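Local coordinates for protein xylulokinase (Brucella ovis, PDB 5VM1) that probably catalyses the ATP-dependent phosphorylation of D-xylulose to D-xylulose 5-phosphate, as a member of the FGGY family of carbohydrate kinases, at residues A[48-53]-A[108-113]; A[112-117]-A[141-146]; A[125-130]-A[194-199]; A[153-158]-A[201-206]; A[172-177]-A[216-221]. One frame throughout, in Å; residues are numbered along the deposited sequence.

Contact 1: residues A[48-53]-A[108-113]; sequences WSEQDP and DTRSYR
The guanidinium of R110 lies flat on one face of the W48 indole, planes 13° apart, while E50 and D108 line its edge. This joins a cation-pi stack to a three-residue salt-bridge network within the N-terminal FGGY domain; the side chain of D108 is about 9 Å from that of H88, predicted to bind substrate. R110 CZ sits 3.6 Å from the centroid of the W48 six-membered ring, and R110 CD lies over the five-membered ring as a CH-pi contact. A bend at chi3 (77°) turns the guanidinium along the indole. W143 makes a further cation-pi contact with R110, and H45 meets W48 edge-to-face. R110 NH2 reaches E50 OE2 at 3.0 Å in a nearly straight bond (173°), in the guanidinium plane but above that of the carboxylate; R101 is a second cationic partner of this oxygen. R110 NE and NH2 both donate to D108 OD2, at 3.1 and 3.0 Å, and NE bonds weakly to D108 OD1 as well. D108 OD1 takes the backbone N of R110 at 2.8 Å, closing an Asx turn. Across the contact, D108 OD2 also accepts the backbone N of S49, at 2.9 Å on its anti side, tilted out of the carboxylate plane.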
# COMPACT_ATOMS: atom_id res chain seq x y z
N TRP A 48 -12.80 -5.73 -14.23
CA TRP A 48 -12.18 -4.50 -14.71
C TRP A 48 -12.30 -3.38 -13.69
O TRP A 48 -13.31 -3.24 -12.99
CB TRP A 48 -12.82 -4.04 -16.02
CG TRP A 48 -12.52 -4.92 -17.19
CD1 TRP A 48 -12.33 -6.26 -17.18
CD2 TRP A 48 -12.42 -4.51 -18.56
NE1 TRP A 48 -12.11 -6.72 -18.45
CE2 TRP A 48 -12.16 -5.67 -19.32
CE3 TRP A 48 -12.53 -3.28 -19.22
CZ2 TRP A 48 -11.99 -5.63 -20.70
CZ3 TRP A 48 -12.37 -3.26 -20.60
CH2 TRP A 48 -12.11 -4.42 -21.32
N SER A 49 -11.27 -2.52 -13.68
CA SER A 49 -11.19 -1.39 -12.77
C SER A 49 -10.36 -0.31 -13.46
O SER A 49 -9.14 -0.46 -13.60
CB SER A 49 -10.55 -1.83 -11.46
OG SER A 49 -10.79 -0.91 -10.41
N GLU A 50 -11.01 0.76 -13.91
CA GLU A 50 -10.35 1.77 -14.73
C GLU A 50 -10.63 3.17 -14.18
O GLU A 50 -11.55 3.38 -13.38
CB GLU A 50 -10.82 1.71 -16.19
CG GLU A 50 -10.74 0.34 -16.77
CD GLU A 50 -11.11 0.31 -18.22
OE1 GLU A 50 -12.18 0.83 -18.61
OE2 GLU A 50 -10.28 -0.21 -18.99
N GLN A 51 -9.84 4.12 -14.67
CA GLN A 51 -9.97 5.53 -14.33
C GLN A 51 -9.46 6.34 -15.51
O GLN A 51 -8.51 5.92 -16.18
CB GLN A 51 -9.22 5.89 -13.05
CG GLN A 51 -10.06 5.82 -11.84
CD GLN A 51 -9.31 6.11 -10.59
OE1 GLN A 51 -8.12 6.38 -10.62
NE2 GLN A 51 -10.01 6.10 -9.46
N ASP A 52 -10.14 7.44 -15.81
CA ASP A 52 -9.65 8.38 -16.81
C ASP A 52 -8.55 9.22 -16.18
O ASP A 52 -8.79 9.88 -15.16
CB ASP A 52 -10.78 9.29 -17.31
N PRO A 53 -7.32 9.21 -16.71
CA PRO A 53 -6.28 10.06 -16.11
C PRO A 53 -6.66 11.54 -16.10
O PRO A 53 -6.16 12.28 -15.25
CB PRO A 53 -5.04 9.79 -16.97
CG PRO A 53 -5.27 8.42 -17.48
CD PRO A 53 -6.75 8.32 -17.74
N ASP A 108 -7.63 -4.38 -10.71
CA ASP A 108 -8.11 -5.04 -11.92
C ASP A 108 -7.55 -6.46 -12.00
O ASP A 108 -6.39 -6.70 -11.67
CB ASP A 108 -7.67 -4.22 -13.14
CG ASP A 108 -8.26 -4.71 -14.43
OD1 ASP A 108 -7.89 -5.80 -14.92
OD2 ASP A 108 -9.11 -3.97 -14.98
N THR A 109 -8.40 -7.41 -12.39
CA THR A 109 -7.99 -8.81 -12.52
C THR A 109 -8.23 -9.39 -13.92
O THR A 109 -8.20 -10.60 -14.09
CB THR A 109 -8.68 -9.70 -11.48
OG1 THR A 109 -10.11 -9.63 -11.62
CG2 THR A 109 -8.28 -9.31 -10.07
N ARG A 110 -8.45 -8.54 -14.93
CA ARG A 110 -8.72 -9.05 -16.27
C ARG A 110 -7.52 -9.78 -16.88
O ARG A 110 -7.70 -10.51 -17.85
CB ARG A 110 -9.15 -7.91 -17.20
CG ARG A 110 -7.97 -7.23 -17.88
CD ARG A 110 -8.38 -6.06 -18.72
NE ARG A 110 -8.67 -4.87 -17.94
CZ ARG A 110 -9.03 -3.71 -18.47
NH1 ARG A 110 -9.16 -3.60 -19.79
NH2 ARG A 110 -9.28 -2.67 -17.70
N SER A 111 -6.31 -9.59 -16.33
CA SER A 111 -5.06 -10.15 -16.85
C SER A 111 -4.64 -11.43 -16.15
O SER A 111 -3.46 -11.82 -16.21
CB SER A 111 -3.88 -9.15 -16.73
OG SER A 111 -4.21 -7.82 -17.03
N TYR A 112 -5.59 -12.14 -15.53
CA TYR A 112 -5.21 -13.29 -14.73
C TYR A 112 -4.45 -14.33 -15.54
O TYR A 112 -3.47 -14.90 -15.05
CB TYR A 112 -6.45 -13.89 -14.07
CG TYR A 112 -7.49 -14.40 -15.01
CD1 TYR A 112 -8.40 -13.52 -15.60
CD2 TYR A 112 -7.60 -15.76 -15.30
CE1 TYR A 112 -9.38 -13.99 -16.47
CE2 TYR A 112 -8.58 -16.24 -16.16
CZ TYR A 112 -9.47 -15.34 -16.74
OH TYR A 112 -10.44 -15.78 -17.60
N ARG A 113 -4.84 -14.53 -16.81
CA ARG A 113 -4.12 -15.46 -17.69
C ARG A 113 -2.70 -14.99 -17.99
O ARG A 113 -1.75 -15.78 -17.98
CB ARG A 113 -4.90 -15.68 -18.99
CG ARG A 113 -6.08 -16.66 -18.83
CD ARG A 113 -6.96 -16.72 -20.09
NE ARG A 113 -7.93 -15.62 -20.16
CZ ARG A 113 -9.24 -15.79 -20.27
NH1 ARG A 113 -9.74 -17.02 -20.35
NH2 ARG A 113 -10.05 -14.73 -20.31

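Contact 2: residues A[112-117]-A[141-146]; sequences YREAAE and LVWVAR
R146 and E117 reach for each other from opposite directions, their guanidinium and carboxylate planes 55° apart. The arginine chain, extended from CG to NE, brings NH2 to 2.8 Å from E117 OE1, whose syn lone pair receives the proton close to the guanidinium plane. NH1 of R146 adds only weak bonds to the two E117 oxygens. E114 instead runs past R146 in the opposite sense, and its OE2 stands 3.4 Å from R146 NH1, a salt bridge whose hydrogen bond is weak; the arginine is thus common to both acids. These groups bridge helices 112-120 and 137-147 of the N-terminal FGGY domain; the axes of segments 112-117 and 141-146 approach to 9.0 Å, with N-to-C directions at 121°. E114 CG, 3.6 Å from V142 CG1, lies on the valine; the bend at chi2 (77°) then turns the carboxylate toward W143 and R146. The same valine methyl also lies over one face of the R146 guanidinium, so an apolar patch backs the charged groups. E114 OE1 comes to the edge of the W143 indole, 3.7 Å from W143 CD1, with carboxylate and ring nearly perpendicular. E114 is buried, whereas E117 and R146 are exposed at the surface.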
# COMPACT_ATOMS: atom_id res chain seq x y z
N TYR A 112 -5.59 -12.14 -15.53
CA TYR A 112 -5.21 -13.29 -14.73
C TYR A 112 -4.45 -14.33 -15.54
O TYR A 112 -3.47 -14.90 -15.05
CB TYR A 112 -6.45 -13.89 -14.07
CG TYR A 112 -7.49 -14.40 -15.01
CD1 TYR A 112 -8.40 -13.52 -15.60
CD2 TYR A 112 -7.60 -15.76 -15.30
CE1 TYR A 112 -9.38 -13.99 -16.47
CE2 TYR A 112 -8.58 -16.24 -16.16
CZ TYR A 112 -9.47 -15.34 -16.74
OH TYR A 112 -10.44 -15.78 -17.60
N ARG A 113 -4.84 -14.53 -16.81
CA ARG A 113 -4.12 -15.46 -17.69
C ARG A 113 -2.70 -14.99 -17.99
O ARG A 113 -1.75 -15.78 -17.98
CB ARG A 113 -4.90 -15.68 -18.99
CG ARG A 113 -6.08 -16.66 -18.83
CD ARG A 113 -6.96 -16.72 -20.09
NE ARG A 113 -7.93 -15.62 -20.16
CZ ARG A 113 -9.24 -15.79 -20.27
NH1 ARG A 113 -9.74 -17.02 -20.35
NH2 ARG A 113 -10.05 -14.73 -20.31
N GLU A 114 -2.55 -13.70 -18.31
CA GLU A 114 -1.22 -13.22 -18.63
C GLU A 114 -0.30 -13.25 -17.41
O GLU A 114 0.87 -13.64 -17.52
CB GLU A 114 -1.30 -11.83 -19.25
CG GLU A 114 -1.93 -11.83 -20.64
CD GLU A 114 -3.44 -11.97 -20.60
OE1 GLU A 114 -4.05 -11.70 -19.53
OE2 GLU A 114 -4.01 -12.39 -21.63
N ALA A 115 -0.81 -12.87 -16.23
CA ALA A 115 0.02 -12.93 -15.02
C ALA A 115 0.37 -14.37 -14.66
O ALA A 115 1.42 -14.62 -14.07
CB ALA A 115 -0.65 -12.27 -13.82
N ALA A 116 -0.53 -15.32 -14.94
CA ALA A 116 -0.17 -16.71 -14.68
C ALA A 116 0.98 -17.11 -15.58
O ALA A 116 1.93 -17.77 -15.13
CB ALA A 116 -1.37 -17.62 -14.88
N GLU A 117 0.94 -16.67 -16.84
CA GLU A 117 2.03 -17.00 -17.76
C GLU A 117 3.33 -16.34 -17.31
O GLU A 117 4.38 -17.00 -17.28
CB GLU A 117 1.67 -16.59 -19.19
CG GLU A 117 0.58 -17.44 -19.84
CD GLU A 117 0.24 -16.91 -21.22
OE1 GLU A 117 0.91 -15.96 -21.63
OE2 GLU A 117 -0.69 -17.43 -21.87
N LEU A 141 0.04 -5.27 -19.65
CA LEU A 141 0.51 -4.89 -20.98
C LEU A 141 0.54 -6.06 -21.95
O LEU A 141 0.40 -5.84 -23.16
CB LEU A 141 1.87 -4.22 -20.92
CG LEU A 141 1.42 -2.76 -20.92
CD1 LEU A 141 1.29 -2.13 -19.52
CD2 LEU A 141 2.13 -1.92 -21.97
N VAL A 142 0.70 -7.29 -21.46
CA VAL A 142 0.49 -8.42 -22.34
C VAL A 142 -0.98 -8.49 -22.73
O VAL A 142 -1.33 -8.72 -23.90
CB VAL A 142 1.00 -9.71 -21.68
CG1 VAL A 142 0.87 -10.91 -22.65
CG2 VAL A 142 2.43 -9.52 -21.15
N TRP A 143 -1.88 -8.23 -21.76
CA TRP A 143 -3.31 -8.18 -22.03
C TRP A 143 -3.62 -7.22 -23.17
O TRP A 143 -4.36 -7.58 -24.10
CB TRP A 143 -4.12 -7.77 -20.78
CG TRP A 143 -5.60 -7.94 -21.01
CD1 TRP A 143 -6.31 -9.10 -20.84
CD2 TRP A 143 -6.54 -6.96 -21.50
NE1 TRP A 143 -7.62 -8.91 -21.20
CE2 TRP A 143 -7.79 -7.61 -21.62
CE3 TRP A 143 -6.44 -5.61 -21.86
CZ2 TRP A 143 -8.95 -6.95 -22.05
CZ3 TRP A 143 -7.59 -4.96 -22.31
CH2 TRP A 143 -8.83 -5.64 -22.40
N VAL A 144 -3.07 -6.01 -23.10
CA VAL A 144 -3.31 -4.98 -24.10
C VAL A 144 -2.78 -5.41 -25.47
O VAL A 144 -3.44 -5.23 -26.49
CB VAL A 144 -2.71 -3.63 -23.65
CG1 VAL A 144 -2.91 -2.53 -24.70
CG2 VAL A 144 -3.29 -3.19 -22.32
N ALA A 145 -1.59 -6.02 -25.50
CA ALA A 145 -1.02 -6.47 -26.77
C ALA A 145 -1.91 -7.50 -27.46
O ALA A 145 -1.91 -7.58 -28.70
CB ALA A 145 0.40 -7.02 -26.54
N ARG A 146 -2.67 -8.28 -26.70
CA ARG A 146 -3.47 -9.36 -27.26
C ARG A 146 -4.91 -8.99 -27.55
O ARG A 146 -5.48 -9.48 -28.53
CB ARG A 146 -3.50 -10.55 -26.30
CG ARG A 146 -2.16 -11.17 -26.03
CD ARG A 146 -2.29 -12.31 -25.06
NE ARG A 146 -0.98 -12.93 -24.87
CZ ARG A 146 -0.70 -13.88 -23.99
NH1 ARG A 146 -1.63 -14.35 -23.17
NH2 ARG A 146 0.53 -14.35 -23.94

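Contact 3: residues A[125-130]-A[194-199]; sequences RAITGN and SAELLA
The last turn of helix 122-128 faces the first turn of helix 195-200, both in the N-terminal FGGY domain, the backbones coming nearest at I127 and S194, whose CA atoms are 7.6 Å apart. I127 carries the contact. Its CG2 branch, anti to the backbone N, lies 3.6 Å from L197 CD1 and also rests on S194 CB. The other branch runs on extended, carrying I127 CD1 to 3.7 Å from S194 OG and 3.6 Å from E196 OE1. I127 and L197 pass each other in opposite directions, alongside rather than end-on, while T128 crosses obliquely and sets its CG2 3.6 Å from L197 CD1. That leucine methyl is thus held between two neighbouring residues of helix 122-128, and A123 and F124 of the same helix also touch L197. The two hydroxyls are engaged close by. S194 is the N-cap residue of helix 195-200, its OG accepting the backbone N of L197 at 3.2 Å. T128 OG1 accepts the backbone N of N130 at 3.0 Å in an ST turn at the end of its helix, and also bonds to F124 O. No hydrogen bond crosses between the segments, so the join rests on methyl contacts, while the hydroxyls bond to their own helix ends.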
# COMPACT_ATOMS: atom_id res chain seq x y z
N ARG A 125 10.33 -13.92 -10.79
CA ARG A 125 10.62 -13.84 -9.35
C ARG A 125 12.09 -13.62 -9.08
O ARG A 125 12.44 -13.03 -8.05
CB ARG A 125 10.15 -15.04 -8.56
CG ARG A 125 10.77 -16.33 -8.90
CD ARG A 125 9.62 -17.20 -9.27
NE ARG A 125 8.44 -16.35 -9.35
CZ ARG A 125 7.43 -16.42 -8.52
NH1 ARG A 125 7.47 -17.31 -7.55
NH2 ARG A 125 6.42 -15.60 -8.66
N ALA A 126 12.96 -14.14 -9.95
CA ALA A 126 14.39 -13.94 -9.76
C ALA A 126 14.76 -12.47 -9.89
O ALA A 126 15.53 -11.94 -9.08
CB ALA A 126 15.16 -14.81 -10.74
N ILE A 127 14.19 -11.77 -10.87
CA ILE A 127 14.55 -10.38 -11.10
C ILE A 127 13.70 -9.42 -10.26
O ILE A 127 14.21 -8.43 -9.72
CB ILE A 127 14.47 -10.06 -12.61
CG1 ILE A 127 15.47 -10.95 -13.37
CG2 ILE A 127 14.78 -8.61 -12.88
CD1 ILE A 127 15.54 -10.72 -14.89
N THR A 128 12.40 -9.66 -10.10
CA THR A 128 11.59 -8.76 -9.29
C THR A 128 11.52 -9.15 -7.82
O THR A 128 11.23 -8.29 -6.99
CB THR A 128 10.13 -8.69 -9.79
OG1 THR A 128 9.43 -9.87 -9.38
CG2 THR A 128 10.02 -8.52 -11.29
N GLY A 129 11.76 -10.43 -7.49
CA GLY A 129 11.55 -10.92 -6.14
C GLY A 129 10.10 -11.06 -5.71
O GLY A 129 9.84 -11.27 -4.52
N ASN A 130 9.14 -10.96 -6.63
CA ASN A 130 7.72 -10.97 -6.29
C ASN A 130 6.93 -11.88 -7.22
O ASN A 130 7.32 -12.15 -8.36
CB ASN A 130 7.11 -9.55 -6.33
CG ASN A 130 7.78 -8.58 -5.36
OD1 ASN A 130 7.54 -8.63 -4.17
ND2 ASN A 130 8.61 -7.67 -5.89
N SER A 194 14.80 -3.84 -15.87
CA SER A 194 15.25 -5.10 -16.46
C SER A 194 14.90 -5.10 -17.95
O SER A 194 13.72 -5.11 -18.31
CB SER A 194 14.62 -6.29 -15.75
OG SER A 194 14.86 -7.50 -16.48
N ALA A 195 15.91 -5.09 -18.81
CA ALA A 195 15.62 -5.19 -20.24
C ALA A 195 15.01 -6.55 -20.56
O ALA A 195 14.16 -6.65 -21.45
CB ALA A 195 16.88 -4.94 -21.05
N GLU A 196 15.47 -7.60 -19.88
CA GLU A 196 14.97 -8.95 -20.15
C GLU A 196 13.46 -9.04 -19.91
O GLU A 196 12.74 -9.61 -20.74
CB GLU A 196 15.74 -9.97 -19.30
CG GLU A 196 15.33 -11.43 -19.52
CD GLU A 196 16.12 -12.43 -18.65
OE1 GLU A 196 17.03 -12.00 -17.91
OE2 GLU A 196 15.86 -13.66 -18.76
N LEU A 197 12.97 -8.47 -18.81
CA LEU A 197 11.54 -8.54 -18.48
C LEU A 197 10.71 -7.64 -19.40
O LEU A 197 9.57 -7.97 -19.75
CB LEU A 197 11.30 -8.13 -17.03
CG LEU A 197 11.96 -8.94 -15.91
CD1 LEU A 197 11.55 -8.40 -14.54
CD2 LEU A 197 11.64 -10.44 -16.03
N LEU A 198 11.26 -6.47 -19.76
CA LEU A 198 10.57 -5.57 -20.68
C LEU A 198 10.36 -6.22 -22.04
O LEU A 198 9.27 -6.15 -22.62
CB LEU A 198 11.36 -4.27 -20.81
CG LEU A 198 11.24 -3.30 -19.62
CD1 LEU A 198 12.28 -2.21 -19.73
CD2 LEU A 198 9.83 -2.70 -19.47
N ALA A 199 11.40 -6.87 -22.58
CA ALA A 199 11.27 -7.54 -23.87
C ALA A 199 10.20 -8.64 -23.85
O ALA A 199 9.53 -8.87 -24.87
CB ALA A 199 12.61 -8.13 -24.27

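Contact 4: residues A[153-158]-A[201-206]; sequences ARIRKV and TGLGEG
A classic beta bulge marks this contact in the N-terminal FGGY domain: R156 and K157 both face L93 where strand 157-159 pairs antiparallel with strand 91-93, and the loop that follows helix 195-200 packs against the bulged segment. On the polar side, both bulge residues send their side chains to the carbonyl of G206. K157 NZ donates to G206 O at 3.1 Å, approaching with a C=O...N angle of 147° and tilted 30° from the carbonyl plane. The lysine begins away from the loop, and bends at chi2 (72°) and chi3 bring its ammonium group back toward it. R156, bent at chi2 and chi3 as well, places NH2 3.1 Å from G206 O, which lies oblique to the guanidinium. Two cationic groups around one carbonyl may polarise it. The loop leaves helix 195-200 through a Schellman motif at G202, a positive-phi glycine, after which L203 turns inward to the apolar half of the contact. Its two methyls divide the work: L203 CD1 is 4.0 Å from V158 CG2, and L203 CD2 is 4.3 Å from I155 CG2. V158 and L203 cross at about a right angle, and L141 of helix 137-147 packs on I155, V158 and L203 alike. Q207, just beyond the loop segment, bridges the two, its amide bonding to I155 O and to the backbone N of G204, while its backbone pairs with V158. K157 also makes a cation-pi contact with Y173.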
# COMPACT_ATOMS: atom_id res chain seq x y z
N ALA A 153 0.31 -0.80 -30.29
CA ALA A 153 1.25 -0.34 -31.31
C ALA A 153 1.62 1.12 -31.15
O ALA A 153 2.70 1.52 -31.60
CB ALA A 153 0.65 -0.56 -32.70
N ARG A 154 0.76 1.92 -30.51
CA ARG A 154 0.94 3.35 -30.35
C ARG A 154 1.55 3.73 -29.01
O ARG A 154 1.77 4.93 -28.77
CB ARG A 154 -0.39 4.09 -30.52
CG ARG A 154 -1.02 3.89 -31.87
CD ARG A 154 -2.10 4.92 -32.08
NE ARG A 154 -3.41 4.43 -31.65
CZ ARG A 154 -4.32 5.18 -31.04
NH1 ARG A 154 -4.06 6.45 -30.75
NH2 ARG A 154 -5.49 4.64 -30.70
N ILE A 155 1.88 2.76 -28.16
CA ILE A 155 2.44 3.04 -26.84
C ILE A 155 3.85 3.63 -26.98
O ILE A 155 4.78 2.98 -27.47
CB ILE A 155 2.48 1.78 -25.98
CG1 ILE A 155 1.07 1.30 -25.66
CG2 ILE A 155 3.30 2.03 -24.73
CD1 ILE A 155 1.08 0.04 -24.89
N ARG A 156 4.03 4.84 -26.47
CA ARG A 156 5.36 5.42 -26.40
C ARG A 156 5.86 5.58 -24.97
O ARG A 156 7.06 5.78 -24.77
CB ARG A 156 5.38 6.76 -27.16
CG ARG A 156 5.65 6.60 -28.69
CD ARG A 156 6.99 5.85 -28.99
NE ARG A 156 8.03 6.22 -28.02
CZ ARG A 156 9.07 5.47 -27.65
NH1 ARG A 156 9.26 4.26 -28.19
NH2 ARG A 156 9.92 5.92 -26.74
N LYS A 157 4.98 5.50 -23.98
CA LYS A 157 5.37 5.57 -22.58
C LYS A 157 4.33 4.81 -21.74
O LYS A 157 3.13 4.87 -22.02
CB LYS A 157 5.49 7.04 -22.17
CG LYS A 157 6.31 7.31 -20.94
CD LYS A 157 7.78 7.09 -21.21
CE LYS A 157 8.24 7.78 -22.51
NZ LYS A 157 9.72 7.90 -22.55
N VAL A 158 4.79 4.10 -20.70
CA VAL A 158 3.92 3.47 -19.71
C VAL A 158 4.22 4.12 -18.37
O VAL A 158 5.33 3.99 -17.85
CB VAL A 158 4.11 1.95 -19.60
CG1 VAL A 158 3.24 1.39 -18.45
CG2 VAL A 158 3.81 1.23 -20.95
N THR A 201 7.39 -8.68 -22.41
CA THR A 201 6.04 -8.14 -22.48
C THR A 201 5.87 -7.23 -23.68
O THR A 201 4.80 -6.63 -23.84
CB THR A 201 5.71 -7.39 -21.19
OG1 THR A 201 6.46 -6.17 -21.13
CG2 THR A 201 6.13 -8.26 -19.99
N GLY A 202 6.90 -7.10 -24.51
CA GLY A 202 6.81 -6.41 -25.77
C GLY A 202 7.19 -4.96 -25.74
O GLY A 202 6.76 -4.21 -26.62
N LEU A 203 7.98 -4.53 -24.76
CA LEU A 203 8.34 -3.14 -24.62
C LEU A 203 9.85 -3.01 -24.46
O LEU A 203 10.58 -3.99 -24.26
CB LEU A 203 7.63 -2.50 -23.42
CG LEU A 203 6.12 -2.53 -23.29
CD1 LEU A 203 5.76 -2.09 -21.87
CD2 LEU A 203 5.47 -1.64 -24.31
N GLY A 204 10.32 -1.77 -24.54
CA GLY A 204 11.72 -1.46 -24.37
C GLY A 204 11.84 -0.44 -23.25
O GLY A 204 10.85 0.10 -22.78
N GLU A 205 13.09 -0.21 -22.83
CA GLU A 205 13.32 0.71 -21.71
C GLU A 205 12.99 2.15 -22.06
O GLU A 205 12.63 2.93 -21.17
CB GLU A 205 14.77 0.56 -21.25
CG GLU A 205 15.12 1.34 -20.01
CD GLU A 205 16.38 0.80 -19.39
OE1 GLU A 205 16.85 1.37 -18.38
OE2 GLU A 205 16.91 -0.20 -19.94
N GLY A 206 13.07 2.52 -23.35
CA GLY A 206 12.72 3.85 -23.79
C GLY A 206 11.25 4.19 -23.64
O GLY A 206 10.89 5.36 -23.81

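Contact 5: residues A[172-177]-A[216-221]; sequences EYISDM and EAAGCL
This is a small apolar contact between strands of two different sheets in the N-terminal domain: strand 174-176, paired in parallel with strand 210-212, rests on strand 217-220, one edge strand of the six-stranded mixed sheet. I174 carries it. Its CG2 branch, anti to the backbone N, comes to 3.6 Å from A218 CB, while I174 CD1 reaches over the backbone to 3.8 Å from A218 C. V212 touches both I174 and A218, continuing the apolar layer. Toward the surface E172, extended beyond CG, lays its carboxylate over the chain, with E172 OE2 3.7 Å from G219 CA. G219 has a positive phi (114°), a conformation glycine readily adopts. No hydrogen bond passes between the two segments, but R166 of helix 161-170 spans them, bonding to I174 O through NE and, weakly, to A218 O through NH2. Strand 217-220 pairs antiparallel with strand 236-242, which leads to the predicted catalytic base D243. A mixed sheet holding the antiparallel strands 31-38, 19-26 and 9-15, then parallel strands 78-85 and 236-242, with 217-220 added antiparallel at its edge, is the ribonuclease H-like core of the actin-ATPase clan, and the contact packs on that edge.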
# COMPACT_ATOMS: atom_id res chain seq x y z
N GLU A 172 8.13 16.09 -17.28
CA GLU A 172 9.15 15.06 -17.44
C GLU A 172 8.56 13.69 -17.18
O GLU A 172 7.47 13.55 -16.62
CB GLU A 172 10.37 15.32 -16.53
CG GLU A 172 11.32 16.37 -17.11
CD GLU A 172 12.51 16.66 -16.22
OE1 GLU A 172 13.50 15.89 -16.26
OE2 GLU A 172 12.46 17.67 -15.48
N TYR A 173 9.25 12.66 -17.67
CA TYR A 173 8.86 11.26 -17.47
C TYR A 173 9.79 10.67 -16.41
O TYR A 173 10.90 10.25 -16.73
CB TYR A 173 8.95 10.46 -18.77
CG TYR A 173 8.23 11.02 -19.97
CD1 TYR A 173 6.84 10.95 -20.08
CD2 TYR A 173 8.93 11.61 -21.00
CE1 TYR A 173 6.20 11.46 -21.21
CE2 TYR A 173 8.31 12.12 -22.10
CZ TYR A 173 6.95 12.05 -22.21
OH TYR A 173 6.38 12.58 -23.34
N ILE A 174 9.35 10.61 -15.17
CA ILE A 174 10.18 10.13 -14.07
C ILE A 174 9.32 9.31 -13.12
O ILE A 174 8.15 9.65 -12.88
CB ILE A 174 10.88 11.30 -13.34
CG1 ILE A 174 11.88 12.03 -14.25
CG2 ILE A 174 11.55 10.85 -12.04
CD1 ILE A 174 12.43 13.30 -13.63
N SER A 175 9.89 8.24 -12.58
CA SER A 175 9.28 7.44 -11.53
C SER A 175 10.31 7.17 -10.44
O SER A 175 11.52 7.27 -10.66
CB SER A 175 8.78 6.11 -12.09
OG SER A 175 7.90 5.48 -11.19
N ASP A 176 9.82 6.77 -9.26
CA ASP A 176 10.69 6.44 -8.13
C ASP A 176 10.82 4.92 -8.02
O ASP A 176 10.07 4.17 -8.63
CB ASP A 176 10.17 7.05 -6.82
CG ASP A 176 9.07 6.20 -6.16
OD1 ASP A 176 7.95 6.18 -6.70
OD2 ASP A 176 9.31 5.59 -5.09
N MET A 177 11.81 4.49 -7.23
CA MET A 177 12.10 3.05 -7.13
C MET A 177 10.94 2.25 -6.55
O MET A 177 10.64 1.16 -7.05
CB MET A 177 13.36 2.83 -6.30
CG MET A 177 14.60 3.40 -6.94
SD MET A 177 14.87 2.81 -8.63
CE MET A 177 16.22 3.86 -9.12
N GLU A 216 14.71 11.99 -3.84
CA GLU A 216 15.60 12.91 -4.53
C GLU A 216 14.80 13.76 -5.51
O GLU A 216 13.64 13.48 -5.81
CB GLU A 216 16.79 12.18 -5.20
CG GLU A 216 16.59 11.23 -6.35
CD GLU A 216 17.80 10.28 -6.53
OE1 GLU A 216 18.65 10.23 -5.60
OE2 GLU A 216 17.90 9.62 -7.60
N ALA A 217 15.41 14.87 -5.95
CA ALA A 217 14.72 15.84 -6.78
C ALA A 217 14.46 15.25 -8.15
O ALA A 217 15.36 14.67 -8.76
CB ALA A 217 15.55 17.11 -6.92
N ALA A 218 13.21 15.35 -8.61
CA ALA A 218 12.81 14.66 -9.83
C ALA A 218 11.80 15.50 -10.62
O ALA A 218 10.63 15.13 -10.81
CB ALA A 218 12.28 13.26 -9.46
N GLY A 219 12.28 16.65 -11.08
CA GLY A 219 11.54 17.60 -11.89
C GLY A 219 11.30 18.90 -11.15
O GLY A 219 11.42 19.00 -9.93
N CYS A 220 10.99 19.93 -11.94
CA CYS A 220 10.59 21.24 -11.44
C CYS A 220 9.18 21.54 -11.94
O CYS A 220 8.79 21.13 -13.03
CB CYS A 220 11.58 22.33 -11.90
SG CYS A 220 13.26 22.14 -11.25
N LEU A 221 8.42 22.26 -11.12
CA LEU A 221 7.07 22.64 -11.53
C LEU A 221 7.09 23.54 -12.77
O LEU A 221 7.86 24.50 -12.84
CB LEU A 221 6.37 23.35 -10.36
CG LEU A 221 4.91 23.76 -10.54
CD1 LEU A 221 4.01 22.55 -10.77
CD2 LEU A 221 4.48 24.56 -9.30

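All five contacts lie in the N-terminal FGGY domain, mostly in the helices and loops around its six-stranded sheet. Contacts 1 and 2, centres 11 Å apart, share helix 112-120 and touch through W143. Contact 2 meets contact 4, centres 15 Å apart, through L141, and contact 4 joins contact 3 through a probable L198 O to L203 N hydrogen bond and contact 5 through K157 and Y173. Contact 5 lies at the sheet edge, its centre 26 Å from that of contact 1. Along the sequence contact 2 begins where contact 1 ends, interleaves with contact 3 and closes before contacts 4 and 5 open; contacts 3, 4 and 5 interleave. Distant segments thus form one connected set.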